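Local coordinates for protein F2 like fibronectin-binding protein (Streptococcus pneumoniae, PDB 5A0N) that probably attaches the bacterium to its host through a surface thioester domain whose internal thioester can bond covalently to a host target, at residues 152-155 with 160-163; 143-148 with 166-171; 39-44 with 48-53; 17-22 with 196-201. All blocks are in the same frame, centred on the assembly; numbering follows the deposited sequence. Where two conformers were deposited one is given.

Contact 1 (152-155 with 160-163)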
loop_
_atom_site.group_PDB
_atom_site.type_symbol
_atom_site.label_atom_id
_atom_site.label_comp_id
_atom_site.label_asym_id
_atom_site.label_seq_id
_atom_site.Cartn_x
_atom_site.Cartn_y
_atom_site.Cartn_z
ATOM N N ASP A 152 -2.287 12.451 -1.275
ATOM C CA ASP A 152 -2.014 13.227 -2.479
ATOM C C ASP A 152 -3.233 13.942 -3.089
ATOM O O ASP A 152 -3.131 14.561 -4.148
ATOM C CB ASP A 152 -1.336 12.337 -3.558
ATOM C CG ASP A 152 0.056 11.964 -3.176
ATOM O OD1 ASP A 152 0.933 12.848 -3.303
ATOM O OD2 ASP A 152 0.285 10.824 -2.741
ATOM N N GLY A 153 -4.390 13.826 -2.454
ATOM C CA GLY A 153 -5.601 14.433 -2.994
ATOM C C GLY A 153 -6.185 13.716 -4.200
ATOM O O GLY A 153 -7.003 14.276 -4.902
ATOM N N MET A 154 -5.799 12.460 -4.432
ATOM C CA MET A 154 -6.262 11.688 -5.581
ATOM C C MET A 154 -7.576 10.979 -5.278
ATOM O O MET A 154 -7.621 9.785 -4.992
ATOM C CB MET A 154 -5.184 10.705 -6.033
ATOM C CG MET A 154 -5.591 9.971 -7.297
ATOM S SD MET A 154 -4.336 8.884 -7.911
ATOM C CE MET A 154 -3.833 9.891 -9.270
ATOM N N ARG A 155 -8.653 11.740 -5.350
ATOM C CA ARG A 155 -9.996 11.218 -5.158
ATOM C C ARG A 155 -10.506 10.701 -6.499
ATOM O O ARG A 155 -10.504 11.430 -7.505
ATOM C CB ARG A 155 -10.911 12.317 -4.622
ATOM C CG ARG A 155 -12.312 11.822 -4.331
ATOM C CD ARG A 155 -13.142 12.904 -3.650
ATOM N NE ARG A 155 -13.303 14.131 -4.427
ATOM C CZ ARG A 155 -14.201 14.315 -5.400
ATOM N NH1 ARG A 155 -15.008 13.324 -5.797
ATOM N NH2 ARG A 155 -14.290 15.499 -5.994
ATOM N N THR A 160 -14.344 12.385 -11.221
ATOM C CA THR A 160 -13.045 12.902 -10.774
ATOM C C THR A 160 -12.010 11.812 -10.967
ATOM O O THR A 160 -12.207 10.685 -10.525
ATOM C CB THR A 160 -13.122 13.329 -9.291
ATOM O OG1 THR A 160 -14.253 14.193 -9.099
ATOM C CG2 THR A 160 -11.883 14.090 -8.901
ATOM N N ASN A 161 -10.905 12.136 -11.648
ATOM C CA ASN A 161 -9.927 11.116 -12.028
ATOM C C ASN A 161 -10.632 9.958 -12.751
ATOM O O ASN A 161 -10.404 8.762 -12.487
ATOM C CB ASN A 161 -9.120 10.638 -10.834
ATOM C CG ASN A 161 -8.107 11.655 -10.396
ATOM O OD1 ASN A 161 -7.231 12.040 -11.171
ATOM N ND2 ASN A 161 -8.203 12.090 -9.174
ATOM N N VAL A 162 -11.466 10.346 -13.712
ATOM C CA VAL A 162 -12.253 9.380 -14.478
ATOM C C VAL A 162 -11.371 8.365 -15.219
ATOM O O VAL A 162 -11.743 7.202 -15.356
ATOM C CB VAL A 162 -13.215 10.119 -15.429
ATOM C CG1 VAL A 162 -13.958 9.176 -16.353
ATOM C CG2 VAL A 162 -14.191 10.973 -14.616
ATOM N N TYR A 163 -10.180 8.776 -15.645
ATOM C CA TYR A 163 -9.303 7.829 -16.340
ATOM C C TYR A 163 -8.928 6.618 -15.494
ATOM O O TYR A 163 -8.644 5.535 -15.997
ATOM C CB TYR A 163 -8.042 8.528 -16.849
ATOM C CG TYR A 163 -6.942 8.841 -15.835
ATOM C CD1 TYR A 163 -7.115 9.810 -14.820
ATOM C CD2 TYR A 163 -5.704 8.192 -15.932
ATOM C CE1 TYR A 163 -6.094 10.094 -13.941
ATOM C CE2 TYR A 163 -4.678 8.499 -15.076
ATOM C CZ TYR A 163 -4.879 9.437 -14.063
ATOM O OH TYR A 163 -3.811 9.711 -13.255
#

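Contact 2 (143-148 with 166-171)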
loop_
_atom_site.group_PDB
_atom_site.type_symbol
_atom_site.label_atom_id
_atom_site.label_comp_id
_atom_site.label_asym_id
_atom_site.label_seq_id
_atom_site.Cartn_x
_atom_site.Cartn_y
_atom_site.Cartn_z
ATOM N N ILE A 143 -8.040 0.054 -2.284
ATOM C CA ILE A 143 -7.487 0.577 -1.035
ATOM C C ILE A 143 -6.333 1.545 -1.338
ATOM O O ILE A 143 -6.239 2.627 -0.733
ATOM C CB ILE A 143 -7.044 -0.563 -0.097
ATOM C CG1 ILE A 143 -8.258 -1.332 0.425
ATOM C CG2 ILE A 143 -6.171 -0.025 1.019
ATOM C CD1 ILE A 143 -9.059 -0.625 1.515
ATOM N N GLN A 144 -5.465 1.189 -2.281
ATOM C CA GLN A 144 -4.347 2.042 -2.628
ATOM C C GLN A 144 -4.814 3.403 -3.140
ATOM O O GLN A 144 -4.231 4.425 -2.786
ATOM C CB GLN A 144 -3.461 1.349 -3.648
ATOM C CG GLN A 144 -2.295 2.198 -4.154
ATOM C CD GLN A 144 -1.261 2.453 -3.106
ATOM O OE1 GLN A 144 -0.301 1.679 -2.961
ATOM N NE2 GLN A 144 -1.397 3.572 -2.397
ATOM N N TYR A 145 -5.782 3.425 -4.034
ATOM C CA TYR A 145 -6.300 4.698 -4.534
ATOM C C TYR A 145 -6.904 5.519 -3.403
ATOM O O TYR A 145 -6.727 6.755 -3.390
ATOM C CB TYR A 145 -7.264 4.544 -5.717
ATOM C CG TYR A 145 -6.507 4.317 -7.003
ATOM C CD1 TYR A 145 -5.843 5.376 -7.619
ATOM C CD2 TYR A 145 -6.408 3.051 -7.581
ATOM C CE1 TYR A 145 -5.078 5.173 -8.774
ATOM C CE2 TYR A 145 -5.646 2.851 -8.731
ATOM C CZ TYR A 145 -4.981 3.909 -9.311
ATOM O OH TYR A 145 -4.195 3.740 -10.416
ATOM N N GLU A 146 -7.581 4.888 -2.445
ATOM C CA GLU A 146 -8.134 5.661 -1.352
ATOM C C GLU A 146 -7.056 6.159 -0.396
ATOM O O GLU A 146 -7.181 7.271 0.128
ATOM C CB GLU A 146 -9.253 4.914 -0.651
ATOM C CG GLU A 146 -10.250 5.839 0.074
ATOM C CD GLU A 146 -11.119 6.703 -0.823
ATOM O OE1 GLU A 146 -10.845 6.788 -2.044
ATOM O OE2 GLU A 146 -12.090 7.296 -0.306
ATOM N N ILE A 147 -5.964 5.406 -0.228
ATOM C CA ILE A 147 -4.829 5.946 0.506
ATOM C C ILE A 147 -4.328 7.220 -0.156
ATOM O O ILE A 147 -4.066 8.222 0.532
ATOM C CB ILE A 147 -3.738 4.875 0.696
ATOM C CG1 ILE A 147 -4.241 3.867 1.727
ATOM C CG2 ILE A 147 -2.380 5.470 1.058
ATOM C CD1 ILE A 147 -3.379 2.618 1.877
ATOM N N TRP A 148 -4.208 7.200 -1.483
ATOM C CA TRP A 148 -3.740 8.357 -2.246
ATOM C C TRP A 148 -4.724 9.529 -2.235
ATOM O O TRP A 148 -4.306 10.673 -2.415
ATOM C CB TRP A 148 -3.439 7.960 -3.701
ATOM C CG TRP A 148 -2.213 7.156 -3.865
ATOM C CD1 TRP A 148 -1.105 7.178 -3.099
ATOM C CD2 TRP A 148 -1.953 6.222 -4.934
ATOM N NE1 TRP A 148 -0.138 6.333 -3.636
ATOM C CE2 TRP A 148 -0.659 5.713 -4.750
ATOM C CE3 TRP A 148 -2.706 5.753 -6.007
ATOM C CZ2 TRP A 148 -0.089 4.775 -5.622
ATOM C CZ3 TRP A 148 -2.171 4.800 -6.821
ATOM C CH2 TRP A 148 -0.872 4.323 -6.640
ATOM N N GLU A 166 -12.706 4.574 -14.629
ATOM C CA GLU A 166 -13.284 3.802 -15.718
ATOM C C GLU A 166 -12.542 2.467 -15.920
ATOM O O GLU A 166 -13.052 1.568 -16.574
ATOM C CB GLU A 166 -13.313 4.605 -17.026
ATOM C CG GLU A 166 -11.933 4.867 -17.626
ATOM C CD GLU A 166 -11.956 5.841 -18.811
ATOM O OE1 GLU A 166 -13.024 6.429 -19.096
ATOM O OE2 GLU A 166 -10.893 6.015 -19.456
ATOM N N LYS A 167 -11.344 2.339 -15.358
ATOM C CA LYS A 167 -10.602 1.082 -15.413
ATOM C C LYS A 167 -11.014 0.109 -14.314
ATOM O O LYS A 167 -10.669 -1.062 -14.362
ATOM C CB LYS A 167 -9.097 1.332 -15.322
ATOM C CG LYS A 167 -8.509 2.140 -16.459
ATOM C CD LYS A 167 -7.016 2.332 -16.182
ATOM C CE LYS A 167 -6.212 2.725 -17.407
ATOM N NZ LYS A 167 -6.576 4.075 -17.894
ATOM N N PHE A 168 -11.729 0.602 -13.304
ATOM C CA PHE A 168 -12.142 -0.251 -12.205
ATOM C C PHE A 168 -13.200 -1.254 -12.681
ATOM O O PHE A 168 -14.071 -0.925 -13.493
ATOM C CB PHE A 168 -12.755 0.559 -11.051
ATOM C CG PHE A 168 -11.774 1.319 -10.186
ATOM C CD1 PHE A 168 -10.417 1.022 -10.139
ATOM C CD2 PHE A 168 -12.229 2.298 -9.361
ATOM C CE1 PHE A 168 -9.566 1.747 -9.322
ATOM C CE2 PHE A 168 -11.388 2.999 -8.539
ATOM C CZ PHE A 168 -10.059 2.727 -8.496
ATOM N N SER A 169 -13.139 -2.458 -12.143
ATOM C CA SER A 169 -14.184 -3.456 -12.374
ATOM C C SER A 169 -15.454 -3.033 -11.626
ATOM O O SER A 169 -15.405 -2.210 -10.694
ATOM C CB SER A 169 -13.734 -4.835 -11.896
ATOM O OG SER A 169 -13.628 -4.840 -10.481
ATOM N N PRO A 170 -16.600 -3.610 -11.989
ATOM C CA PRO A 170 -17.809 -3.310 -11.227
ATOM C C PRO A 170 -17.652 -3.634 -9.729
ATOM O O PRO A 170 -18.165 -2.907 -8.876
ATOM C CB PRO A 170 -18.861 -4.232 -11.879
ATOM C CG PRO A 170 -18.363 -4.446 -13.268
ATOM C CD PRO A 170 -16.871 -4.481 -13.159
ATOM N N GLN A 171 -16.970 -4.728 -9.412
ATOM C CA GLN A 171 -16.758 -5.125 -8.010
ATOM C C GLN A 171 -15.873 -4.105 -7.304
ATOM O O GLN A 171 -16.118 -3.764 -6.132
ATOM C CB GLN A 171 -16.093 -6.497 -7.930
ATOM C CG GLN A 171 -16.936 -7.607 -8.494
ATOM C CD GLN A 171 -16.861 -7.767 -10.010
ATOM O OE1 GLN A 171 -16.056 -7.159 -10.703
ATOM N NE2 GLN A 171 -17.717 -8.636 -10.517
#

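Contact 3 (39-44 with 48-53)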
loop_
_atom_site.group_PDB
_atom_site.type_symbol
_atom_site.label_atom_id
_atom_site.label_comp_id
_atom_site.label_asym_id
_atom_site.label_seq_id
_atom_site.Cartn_x
_atom_site.Cartn_y
_atom_site.Cartn_z
ATOM N N LEU A 39 2.666 -4.527 -4.209
ATOM C CA LEU A 39 3.840 -3.906 -3.595
ATOM C C LEU A 39 4.507 -4.804 -2.573
ATOM O O LEU A 39 5.112 -4.346 -1.621
ATOM C CB LEU A 39 3.542 -2.496 -3.076
ATOM C CG LEU A 39 3.315 -1.457 -4.170
ATOM C CD1 LEU A 39 2.417 -0.298 -3.688
ATOM C CD2 LEU A 39 4.645 -0.930 -4.736
ATOM N N THR A 40 4.441 -6.116 -2.823
ATOM C CA THR A 40 5.166 -7.055 -1.968
ATOM C C THR A 40 6.594 -6.596 -1.771
ATOM O O THR A 40 7.266 -6.205 -2.736
ATOM C CB THR A 40 5.157 -8.456 -2.599
ATOM O OG1 THR A 40 3.794 -8.884 -2.738
ATOM C CG2 THR A 40 5.947 -9.473 -1.825
ATOM N N VAL A 41 7.093 -6.698 -0.536
ATOM C CA VAL A 41 8.445 -6.284 -0.203
ATOM C C VAL A 41 9.240 -7.550 0.101
ATOM O O VAL A 41 8.745 -8.461 0.794
ATOM C CB VAL A 41 8.467 -5.296 0.978
ATOM C CG1 VAL A 41 9.875 -4.820 1.216
ATOM C CG2 VAL A 41 7.525 -4.117 0.702
ATOM N N ILE A 42 10.460 -7.596 -0.442
ATOM C CA ILE A 42 11.361 -8.738 -0.333
ATOM C C ILE A 42 12.723 -8.299 0.211
ATOM O O ILE A 42 13.153 -7.175 0.011
ATOM C CB ILE A 42 11.488 -9.477 -1.680
ATOM C CG1 ILE A 42 12.131 -8.578 -2.757
ATOM C CG2 ILE A 42 10.158 -10.042 -2.149
ATOM C CD1 ILE A 42 12.542 -9.354 -4.010
ATOM N N THR A 43 13.416 -9.242 0.838
ATOM C CA THR A 43 14.765 -9.002 1.290
ATOM C C THR A 43 15.693 -8.855 0.080
ATOM O O THR A 43 15.528 -9.528 -0.950
ATOM C CB THR A 43 15.272 -10.125 2.177
ATOM O OG1 THR A 43 15.292 -11.325 1.393
ATOM C CG2 THR A 43 14.393 -10.291 3.419
ATOM N N SER A 44 16.688 -7.988 0.211
ATOM C CA SER A 44 17.638 -7.750 -0.901
ATOM C C SER A 44 18.552 -8.929 -1.122
ATOM O O SER A 44 19.065 -9.073 -2.227
ATOM C CB SER A 44 18.485 -6.517 -0.654
ATOM O OG SER A 44 19.302 -6.716 0.470
ATOM N N GLU A 48 13.315 -13.170 -0.010
ATOM C CA GLU A 48 12.228 -13.702 0.857
ATOM C C GLU A 48 11.244 -12.547 1.081
ATOM O O GLU A 48 11.686 -11.437 1.390
ATOM C CB GLU A 48 12.783 -14.118 2.255
ATOM C CG GLU A 48 13.569 -15.425 2.354
ATOM C CD GLU A 48 14.232 -15.589 3.720
ATOM O OE1 GLU A 48 13.581 -15.294 4.746
ATOM O OE2 GLU A 48 15.396 -16.008 3.792
ATOM N N ASN A 49 9.943 -12.784 0.983
ATOM C CA ASN A 49 9.060 -11.699 1.377
ATOM C C ASN A 49 9.329 -11.310 2.807
ATOM O O ASN A 49 9.429 -12.149 3.698
ATOM C CB ASN A 49 7.607 -12.073 1.346
ATOM C CG ASN A 49 7.067 -12.246 -0.023
ATOM O OD1 ASN A 49 7.777 -12.139 -1.043
ATOM N ND2 ASN A 49 5.764 -12.515 -0.063
ATOM N N SER A 50 9.371 -10.005 3.003
ATOM C CA SER A 50 9.412 -9.371 4.335
ATOM C C SER A 50 8.018 -8.898 4.728
ATOM O O SER A 50 7.677 -8.907 5.897
ATOM C CB SER A 50 10.406 -8.232 4.361
ATOM O OG SER A 50 10.088 -7.224 3.416
ATOM N N ASP A 51 7.211 -8.496 3.749
ATOM C CA ASP A 51 5.807 -8.098 3.962
ATOM C C ASP A 51 5.051 -8.475 2.693
ATOM O O ASP A 51 5.501 -8.201 1.581
ATOM C CB ASP A 51 5.671 -6.609 4.303
ATOM C CG ASP A 51 6.002 -6.336 5.750
ATOM O OD1 ASP A 51 5.176 -6.767 6.595
ATOM O OD2 ASP A 51 7.059 -5.721 6.036
ATOM N N ASN A 52 3.955 -9.202 2.876
ATOM C CA ASN A 52 3.251 -9.753 1.714
ATOM C C ASN A 52 2.653 -8.689 0.826
ATOM O O ASN A 52 2.418 -8.956 -0.357
ATOM C CB ASN A 52 2.099 -10.662 2.135
ATOM C CG ASN A 52 2.541 -11.993 2.709
ATOM O OD1 ASN A 52 3.691 -12.408 2.598
ATOM N ND2 ASN A 52 1.576 -12.697 3.282
ATOM N N PHE A 53 2.364 -7.524 1.373
ATOM C CA PHE A 53 1.837 -6.405 0.613
ATOM C C PHE A 53 2.341 -5.138 1.271
ATOM O O PHE A 53 2.769 -5.159 2.436
ATOM C CB PHE A 53 0.289 -6.408 0.621
ATOM C CG PHE A 53 -0.335 -6.342 2.004
ATOM C CD1 PHE A 53 -0.517 -5.129 2.638
ATOM C CD2 PHE A 53 -0.734 -7.520 2.642
ATOM C CE1 PHE A 53 -1.032 -5.096 3.912
ATOM C CE2 PHE A 53 -1.299 -7.466 3.895
ATOM C CZ PHE A 53 -1.449 -6.251 4.520
#

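Contact 4 (17-22 with 196-201)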
loop_
_atom_site.group_PDB
_atom_site.type_symbol
_atom_site.label_atom_id
_atom_site.label_comp_id
_atom_site.label_asym_id
_atom_site.label_seq_id
_atom_site.Cartn_x
_atom_site.Cartn_y
_atom_site.Cartn_z
ATOM N N GLY A 17 19.810 -4.940 5.857
ATOM C CA GLY A 17 18.785 -3.949 6.136
ATOM C C GLY A 17 18.120 -3.334 4.915
ATOM O O GLY A 17 17.341 -2.399 5.075
ATOM N N LYS A 18 18.407 -3.866 3.717
ATOM C CA LYS A 18 17.826 -3.332 2.488
ATOM C C LYS A 18 16.793 -4.278 1.887
ATOM O O LYS A 18 16.910 -5.497 1.966
ATOM C CB LYS A 18 18.907 -3.024 1.433
ATOM C CG LYS A 18 20.015 -2.085 1.899
ATOM C CD LYS A 18 19.463 -0.735 2.370
ATOM C CE LYS A 18 20.538 0.247 2.761
ATOM N NZ LYS A 18 21.124 0.778 1.537
ATOM N N TYR A 19 15.774 -3.665 1.295
ATOM C CA TYR A 19 14.602 -4.355 0.774
ATOM C C TYR A 19 14.241 -3.817 -0.601
ATOM O O TYR A 19 14.488 -2.631 -0.894
ATOM C CB TYR A 19 13.406 -4.164 1.736
ATOM C CG TYR A 19 13.671 -4.730 3.123
ATOM C CD1 TYR A 19 14.347 -3.982 4.074
ATOM C CD2 TYR A 19 13.301 -6.029 3.468
ATOM C CE1 TYR A 19 14.669 -4.487 5.309
ATOM C CE2 TYR A 19 13.574 -6.550 4.725
ATOM C CZ TYR A 19 14.286 -5.783 5.632
ATOM O OH TYR A 19 14.583 -6.380 6.834
ATOM N N TYR A 20 13.630 -4.677 -1.416
ATOM C CA TYR A 20 13.141 -4.346 -2.744
ATOM C C TYR A 20 11.628 -4.543 -2.743
ATOM O O TYR A 20 11.081 -5.190 -1.849
ATOM C CB TYR A 20 13.749 -5.244 -3.824
ATOM C CG TYR A 20 15.252 -5.371 -3.831
ATOM C CD1 TYR A 20 16.104 -4.320 -3.476
ATOM C CD2 TYR A 20 15.834 -6.550 -4.228
ATOM C CE1 TYR A 20 17.477 -4.441 -3.572
ATOM C CE2 TYR A 20 17.187 -6.699 -4.313
ATOM C CZ TYR A 20 18.031 -5.644 -3.989
ATOM O OH TYR A 20 19.387 -5.786 -4.065
ATOM N N SER A 21 10.953 -4.008 -3.765
ATOM C CA SER A 21 9.536 -4.291 -3.940
ATOM C C SER A 21 9.240 -4.783 -5.352
ATOM O O SER A 21 9.843 -4.347 -6.354
ATOM C CB SER A 21 8.683 -3.072 -3.642
ATOM O OG SER A 21 7.310 -3.306 -3.855
ATOM N N LEU A 22 8.264 -5.684 -5.435
ATOM C CA LEU A 22 7.783 -6.212 -6.697
ATOM C C LEU A 22 6.927 -5.204 -7.449
ATOM O O LEU A 22 6.625 -5.408 -8.643
ATOM C CB LEU A 22 7.006 -7.508 -6.482
ATOM C CG LEU A 22 7.768 -8.612 -5.747
ATOM C CD1 LEU A 22 6.949 -9.886 -5.699
ATOM C CD2 LEU A 22 9.153 -8.893 -6.361
ATOM N N ARG A 196 4.491 -0.782 9.767
ATOM C CA ARG A 196 5.886 -0.736 9.312
ATOM C C ARG A 196 6.004 0.320 8.234
ATOM O O ARG A 196 5.090 0.481 7.410
ATOM C CB ARG A 196 6.325 -2.075 8.730
ATOM C CG ARG A 196 6.450 -3.169 9.757
ATOM C CD ARG A 196 6.879 -4.476 9.068
ATOM N NE ARG A 196 7.465 -5.345 10.051
ATOM C CZ ARG A 196 8.209 -6.373 9.751
ATOM N NH1 ARG A 196 8.468 -6.692 8.471
ATOM N NH2 ARG A 196 8.677 -7.096 10.739
ATOM N N PHE A 197 7.146 0.997 8.214
ATOM C CA PHE A 197 7.452 1.995 7.187
ATOM C C PHE A 197 8.702 1.590 6.429
ATOM O O PHE A 197 9.696 1.235 7.053
ATOM C CB PHE A 197 7.663 3.359 7.858
ATOM C CG PHE A 197 7.530 4.535 6.945
ATOM C CD1 PHE A 197 8.588 4.941 6.126
ATOM C CD2 PHE A 197 6.337 5.261 6.913
ATOM C CE1 PHE A 197 8.459 6.059 5.315
ATOM C CE2 PHE A 197 6.214 6.367 6.102
ATOM C CZ PHE A 197 7.268 6.738 5.290
ATOM N N TYR A 198 8.640 1.655 5.099
ATOM C CA TYR A 198 9.820 1.427 4.274
ATOM C C TYR A 198 10.271 2.756 3.695
ATOM O O TYR A 198 9.553 3.390 2.905
ATOM C CB TYR A 198 9.537 0.379 3.191
ATOM C CG TYR A 198 9.440 -1.033 3.700
ATOM C CD1 TYR A 198 10.577 -1.786 3.898
ATOM C CD2 TYR A 198 8.223 -1.627 3.962
ATOM C CE1 TYR A 198 10.482 -3.104 4.303
ATOM C CE2 TYR A 198 8.130 -2.927 4.405
ATOM C CZ TYR A 198 9.267 -3.678 4.546
ATOM O OH TYR A 198 9.210 -5.010 4.945
ATOM N N LYS A 199 11.452 3.197 4.163
ATOM C CA LYS A 199 12.006 4.485 3.790
ATOM C C LYS A 199 12.866 4.293 2.559
ATOM O O LYS A 199 13.774 3.475 2.581
ATOM C CB LYS A 199 12.902 4.974 4.943
ATOM C CG LYS A 199 12.246 5.329 6.251
ATOM N N PRO A 200 12.640 5.054 1.497
ATOM C CA PRO A 200 13.448 4.839 0.296
ATOM C C PRO A 200 14.844 5.442 0.435
ATOM O O PRO A 200 15.000 6.579 0.903
ATOM C CB PRO A 200 12.661 5.590 -0.793
ATOM C CG PRO A 200 11.920 6.672 -0.029
ATOM C CD PRO A 200 11.588 6.061 1.295
ATOM N N ASP A 201 15.859 4.680 0.036
ATOM C CA ASP A 201 17.230 5.205 -0.058
ATOM C C ASP A 201 17.231 6.382 -1.016
ATOM O O ASP A 201 16.534 6.351 -2.053
ATOM C CB ASP A 201 18.188 4.143 -0.620
ATOM C CG ASP A 201 18.570 3.049 0.362
ATOM O OD1 ASP A 201 18.187 3.075 1.543
ATOM O OD2 ASP A 201 19.280 2.118 -0.082
#

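Contact 1 (152-155 with 160-163)
The loop from helix 132-152 to the short helix 162-165 bends back on itself, joining Arg155 to Asn161, the residue at the N-cap position of the short helix. Asn161 ND2 donates to the backbone oxygen Arg155 O at 2.9 Å. The N-H...O angle is 168°. The acceptor lies nearly in the amide plane of Asn161, but the donor stands well above the carbonyl plane of Arg155. The Asn161 side chain thus ties down the loop instead of capping its own helix. Thr160 CG2 packs against the same oxygen, 3.3 Å from Arg155 O. The Arg155 chain bends at chi3 (60°) and brings its guanidinium over Thr160, with CG2 above one face near the rim. Arg155 NH2 is 3.4 Å from Thr160 OG1. Met154, at the centre of an inverse gamma turn, crosses the side chains of Asn161 and Tyr163 at about right angles. Its CG is 3.9 Å from Asn161 ND2, and its CE is 4.0 Å from Tyr163 OH. This is a surface contact. It sits beside the end of helix 132-152, where Met154 bonds through its backbone to Trp148 and its side chain packs on Tyr145, Trp148 and Asn59.

Contact 2 (143-148 with 166-171)
Tyr145 on helix 132-152 and Phe168, just before helix 170-182, meet ring to ring. The pair is offset edge-to-face, with the edge of Phe168 toward the face of Tyr145. The ring centres are 5.7 Å apart and the planes stand at 66°. Both Phe168 CZ and Phe168 CE1 come within 3.8 Å of Tyr145 CD2, which lies near the plane of the phenylalanine ring. Each CG is set beside its backbone N. The second torsions differ. In Tyr145 the ring stands steeply to its stem (chi2 -75°), while in Phe168 it is turned almost into line with CA (chi2 -19°), and its CE1-CZ edge leads. Trp148 CZ3 lies over one face of Tyr145, 3.5 Å above the plane and offset toward the rim. The tyrosine ring thus sits between Trp148 and Phe168, which come from opposite sides. Gln144 continues the series. Its NE2 lies 3.2 Å above the plane of the Trp148 ring, and its OE1 accepts from the backbone N of Cys56, the chain's sole cysteine and so probably that of the thioester. The Phe168 side chain also touches Lys173 and Leu176 of helix 170-182. Ser169 at the N-cap gives its side chain to a backbone N of that helix, and Gln172 OE1 accepts from Ser169 N, as in a capping box. The arrangement is an offset edge-to-face aromatic pair joining helix 132-152 to the capped start of helix 170-182, in the region matching the pilus-presented adhesin helical insertion domain.

Contact 3 (39-44 with 48-53)
Glu48 and Thr43 bond twice at the turn end of this hairpin. Glu48 N donates to Thr43 OG1 at 3.0 Å, and Thr43 N donates to Glu48 O at 2.8 Å. Thr43 OG1 also bonds to Thr46 OG1 in the turn. Asn49 follows, in a non-hydrogen-bonded antiparallel pair with Ile42. At Ser50 the chain turns a corner. Ser50 N donates to Val41 O at 2.8 Å, from a position tilted off the carbonyl plane. Ser50 OG, placed between its backbone N and carbonyl carbon (chi1 60°), packs 3.3 Å from Val41 CG1 and bonds to Tyr198 OH. Asp51 N adds a weak bond to the same Val41 O. In return, Val41 N donates to Asp51 O at 3.0 Å, almost straight and in the carbonyl plane. The Asp51 carboxylate is held by Arg215, Arg196, Tyr198 and Asn8, which should favour its charged form. Asn52 O lies 2.8 Å from Thr40 OG1, which also has Asn37 O as a partner. Phe53 CA passes 4.3 Å from Thr40 CA, while its side chain leaves toward His140. Two residues, Ser50 and Asp51, face the single Val41: a classic beta bulge in an antiparallel hairpin.

Contact 4 (17-22 with 196-201)
Lys18 reaches Asp201 with a salt bridge, NZ to OD2 at 2.8 Å. Its chain bends at chi2 (-58°) and again at chi4 (77°), which brings the ammonium to the syn side of OD2, somewhat out of the carboxylate plane. The last carbons of the lysine, CD and CE, follow NZ toward the carboxylate, and the two side chains cross at about a right angle. The next residue, Tyr19, carries the apolar half of the contact. Tyr198 CE1 stands over one face of the Tyr19 ring, 3.7 Å above its plane and 3.8 Å from Tyr19 CG. The ring centres are 5.5 Å apart and the planes meet at 67°. This is an edge-to-face pair, with Tyr198 giving the edge. It joins two antiparallel sheets: strand 19-21 borders the three-stranded one, and strand 193-200 runs inside the four-stranded one. The hydroxyls find other partners, Tyr19 OH at Ser14 N and Tyr198 OH chiefly at Asp51. Val41 of hairpin 41-51 touches both tyrosine side chains. Farther along the first segment, Tyr20 bonds through its backbone to Ile42 of the same hairpin.

From the N terminus, the chain first lays down 17-22, one half of contact 4, whose loop closes only at 196-201. The other three contacts all lie within that loop. Contact 3 closes first, as a local hairpin next to strand 19-21. Contact 2 follows later, in series with it, and encloses contact 1 between its two segments. None of the loops cross. Contacts 3 and 4 are neighbours and tie the three-stranded sheet to the four-stranded one. Contacts 1 and 2 also touch, and lie on the opposite side of the chain's centre among the helices. One place where contacts 2 and 3 touch is Gln144 OE1 on Leu39 CD1, at 3.4 Å.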